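Local coordinates for Peptide/nickel transport system substrate-binding protein (Listeria monocytogenes serotype 1/2a, PDB 5KZT), which binds peptides and probably delivers them to an oligopeptide transporter as its substrate-binding component, at residues E65-S70 against T74-K79. Sequence-based numbering, arbitrary orientation.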
ATOM      1  N   GLU A  65      20.188 -17.549  -9.377  1.00 27.90           N
ATOM      2  CA  GLU A  65      20.216 -17.384 -10.823  1.00 29.29           C
ATOM      3  C   GLU A  65      18.794 -17.370 -11.391  1.00 28.78           C
ATOM      4  O   GLU A  65      17.829 -17.592 -10.661  1.00 27.48           O
ATOM      5  CB  GLU A  65      21.077 -18.487 -11.475  1.00 31.27           C
ATOM      6  CG  GLU A  65      20.526 -19.896 -11.283  1.00 31.94           C
ATOM      7  CD  GLU A  65      21.460 -20.999 -11.783  1.00 33.87           C
ATOM      8  OE1 GLU A  65      22.683 -20.914 -11.567  1.00 35.56           O
ATOM      9  OE2 GLU A  65      20.958 -21.978 -12.381  1.00 34.60           O
ATOM     10  N   GLU A  66      18.687 -17.098 -12.693  1.00 30.13           N
ATOM     11  CA  GLU A  66      17.392 -17.058 -13.406  1.00 30.28           C
ATOM     12  C   GLU A  66      16.742 -18.435 -13.313  1.00 28.45           C
ATOM     13  O   GLU A  66      17.406 -19.425 -13.582  1.00 28.38           O
ATOM     14  CB  GLU A  66      17.583 -16.731 -14.898  1.00 33.19           C
ATOM     15  CG  GLU A  66      18.249 -15.397 -15.201  1.00 35.93           C
ATOM     16  CD  GLU A  66      17.440 -14.228 -14.678  1.00 37.19           C
ATOM     17  OE1 GLU A  66      16.432 -13.877 -15.327  1.00 40.39           O
ATOM     18  OE2 GLU A  66      17.808 -13.661 -13.627  1.00 37.98           O
ATOM     19  N   PRO A  67      15.462 -18.512 -12.907  1.00 26.36           N
ATOM     20  CA  PRO A  67      14.841 -19.834 -12.738  1.00 25.48           C
ATOM     21  C   PRO A  67      14.691 -20.614 -14.022  1.00 25.33           C
ATOM     22  O   PRO A  67      14.658 -20.037 -15.098  1.00 25.41           O
ATOM     23  CB  PRO A  67      13.448 -19.527 -12.184  1.00 24.77           C
ATOM     24  CG  PRO A  67      13.270 -18.071 -12.305  1.00 24.92           C
ATOM     25  CD  PRO A  67      14.599 -17.423 -12.428  1.00 25.47           C
ATOM     26  N   LYS A  68      14.592 -21.926 -13.882  1.00 24.55           N
ATOM     27  CA  LYS A  68      14.134 -22.779 -14.962  1.00 24.65           C
ATOM     28  C   LYS A  68      12.605 -22.723 -14.935  1.00 23.34           C
ATOM     29  O   LYS A  68      11.996 -22.903 -13.872  1.00 22.18           O
ATOM     30  CB  LYS A  68      14.646 -24.209 -14.761  1.00 25.27           C
ATOM     31  CG  LYS A  68      14.004 -25.243 -15.664  1.00 25.99           C
ATOM     32  CD  LYS A  68      14.757 -26.562 -15.642  1.00 26.87           C
ATOM     33  CE  LYS A  68      14.545 -27.353 -14.359  1.00 26.31           C
ATOM     34  NZ  LYS A  68      15.430 -28.557 -14.329  1.00 27.41           N
ATOM     35  N   ILE A  69      11.987 -22.471 -16.084  1.00 23.20           N
ATOM     36  CA  ILE A  69      10.527 -22.359 -16.161  1.00 22.83           C
ATOM     37  C   ILE A  69       9.949 -23.354 -17.185  1.00 23.73           C
ATOM     38  O   ILE A  69      10.444 -23.457 -18.305  1.00 24.17           O
ATOM     39  CB  ILE A  69      10.115 -20.922 -16.534  1.00 22.71           C
ATOM     40  CG1 ILE A  69      10.747 -19.919 -15.554  1.00 22.30           C
ATOM     41  CG2 ILE A  69       8.596 -20.816 -16.573  1.00 22.42           C
ATOM     42  CD1 ILE A  69      10.568 -18.452 -15.903  1.00 22.26           C
ATOM     43  N   SER A  70       8.882 -24.064 -16.816  1.00 23.27           N
ATOM     44  CA  SER A  70       8.246 -25.023 -17.734  1.00 24.18           C
ATOM     45  C   SER A  70       7.679 -24.334 -18.973  1.00 25.02           C
ATOM     46  O   SER A  70       7.421 -23.137 -18.960  1.00 24.22           O
ATOM     47  CB  SER A  70       7.128 -25.803 -17.028  1.00 23.46           C
ATOM     48  OG  SER A  70       6.161 -24.923 -16.485  1.00 22.25           O
ATOM     49  N   THR A  74       4.010 -22.441 -15.762  1.00 22.49           N
ATOM     50  CA  THR A  74       3.403 -22.645 -14.449  1.00 21.64           C
ATOM     51  C   THR A  74       4.295 -23.270 -13.415  1.00 20.61           C
ATOM     52  O   THR A  74       3.932 -23.260 -12.250  1.00 20.57           O
ATOM     53  CB  THR A  74       2.115 -23.487 -14.534  1.00 21.75           C
ATOM     54  OG1 THR A  74       2.420 -24.853 -14.869  1.00 22.26           O
ATOM     55  CG2 THR A  74       1.166 -22.873 -15.573  1.00 22.44           C
ATOM     56  N   VAL A  75       5.444 -23.827 -13.798  1.00 20.54           N
ATOM     57  CA  VAL A  75       6.315 -24.465 -12.836  1.00 19.98           C
ATOM     58  C   VAL A  75       7.681 -23.794 -12.906  1.00 20.24           C
ATOM     59  O   VAL A  75       8.331 -23.777 -13.973  1.00 20.44           O
ATOM     60  CB  VAL A  75       6.405 -25.990 -13.037  1.00 20.63           C
ATOM     61  CG1 VAL A  75       7.328 -26.611 -12.007  1.00 20.55           C
ATOM     62  CG2 VAL A  75       5.027 -26.618 -12.911  1.00 20.43           C
ATOM     63  N   TYR A  76       8.083 -23.234 -11.758  1.00 19.35           N
ATOM     64  CA  TYR A  76       9.319 -22.482 -11.611  1.00 19.69           C
ATOM     65  C   TYR A  76      10.259 -23.243 -10.678  1.00 19.96           C
ATOM     66  O   TYR A  76       9.931 -23.485  -9.512  1.00 19.76           O
ATOM     67  CB  TYR A  76       9.017 -21.086 -11.035  1.00 19.31           C
ATOM     68  CG  TYR A  76       8.382 -20.095 -12.015  1.00 19.20           C
ATOM     69  CD1 TYR A  76       7.118 -20.317 -12.551  1.00 19.31           C
ATOM     70  CD2 TYR A  76       9.038 -18.923 -12.380  1.00 19.30           C
ATOM     71  CE1 TYR A  76       6.539 -19.416 -13.431  1.00 19.55           C
ATOM     72  CE2 TYR A  76       8.465 -18.019 -13.266  1.00 19.39           C
ATOM     73  CZ  TYR A  76       7.214 -18.281 -13.785  1.00 19.74           C
ATOM     74  OH  TYR A  76       6.619 -17.412 -14.659  1.00 20.25           O
ATOM     75  N   THR A  77      11.429 -23.615 -11.184  1.00 20.38           N
ATOM     76  CA  THR A  77      12.466 -24.295 -10.386  1.00 20.82           C
ATOM     77  C   THR A  77      13.583 -23.280 -10.096  1.00 20.69           C
ATOM     78  O   THR A  77      14.250 -22.807 -11.015  1.00 21.20           O
ATOM     79  CB  THR A  77      13.011 -25.524 -11.127  1.00 21.72           C
ATOM     80  OG1 THR A  77      11.913 -26.379 -11.506  1.00 22.25           O
ATOM     81  CG2 THR A  77      13.974 -26.315 -10.246  1.00 22.35           C
ATOM     82  N   ILE A  78      13.765 -22.953  -8.822  1.00 20.51           N
ATOM     83  CA  ILE A  78      14.532 -21.777  -8.395  1.00 20.82           C
ATOM     84  C   ILE A  78      15.659 -22.186  -7.466  1.00 21.44           C
ATOM     85  O   ILE A  78      15.404 -22.792  -6.440  1.00 21.75           O
ATOM     86  CB  ILE A  78      13.638 -20.772  -7.656  1.00 19.95           C
ATOM     87  CG1 ILE A  78      12.481 -20.317  -8.568  1.00 19.98           C
ATOM     88  CG2 ILE A  78      14.440 -19.556  -7.208  1.00 20.05           C
ATOM     89  CD1 ILE A  78      11.378 -19.557  -7.867  1.00 19.10           C
ATOM     90  N   LYS A  79      16.892 -21.861  -7.835  1.00 22.36           N
ATOM     91  CA  LYS A  79      18.055 -22.120  -7.006  1.00 23.30           C
ATOM     92  C   LYS A  79      18.246 -20.909  -6.113  1.00 22.62           C
ATOM     93  O   LYS A  79      18.116 -19.785  -6.569  1.00 22.17           O
ATOM     94  CB  LYS A  79      19.299 -22.378  -7.861  1.00 25.04           C
ATOM     95  CG  LYS A  79      19.157 -23.635  -8.697  1.00 26.31           C
ATOM     96  CD  LYS A  79      20.343 -23.868  -9.601  1.00 28.20           C
ATOM     97  CE  LYS A  79      21.586 -24.238  -8.821  1.00 29.51           C
ATOM     98  NZ  LYS A  79      22.282 -25.343  -9.524  1.00 31.39           N
TER
HETATM   99  O   HOH W   1      17.177 -20.285 -10.195  1.00 23.02           O
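Ile69 lies over one face of the Tyr76 ring, and this is the tightly packed part of the contact. Its CG1 sits 4.0 Å from the centroid of the Tyr76 ring, a CH-pi contact offset toward the rim. CD1 of Ile69 is on the same side but lies past the rim, 3.4 Å from Tyr76 CE2. With CG1 anti to the carbonyl carbon (chi1 -54°), that branch covers the CD2-CE2 side of the ring, while CG2 sits nearer the middle, toward CE1. Pro67 CG meets the ring at its edge. Pro67 CB packs on Ile78 CG1 at 3.8 Å, so Pro67 bridges the two buried side chains of residues 74-79.

The backbones run antiparallel. Lys68 and Thr77 form a hydrogen-bonded pair. The bond from Thr77 N to Lys68 O is short, 2.8 Å, and nearly straight at 174°. The return bond, from Lys68 N to Thr77 O, is more bent. Ser70 N donates to Val75 O, and Val75 N in turn donates to Ser70 OG at 3.0 Å. This hydroxyl also bonds to Asp72 in the turn, as does Thr74 OG1, so side chains help tie the closed end.

The opposite face is looser. The Lys68 chain passes beside Thr77, its CE 4.0 Å from Thr77 OG1. At the open end a water takes the place of a direct bond, donating to Glu65 O and accepting from Lys79 N. Glu65 OE2 touches Lys79 CD. Glu65 OE2 and Lys79 NZ are 4.6 Å apart, too far for a salt bridge, though the opposite charges may still attract.

Strand 75-79 also pairs with strand 145-149, leaving 68-69 at the edge of a four-stranded sheet. The arrangement is a surface beta hairpin in an antiparallel sheet of this solute-binding protein.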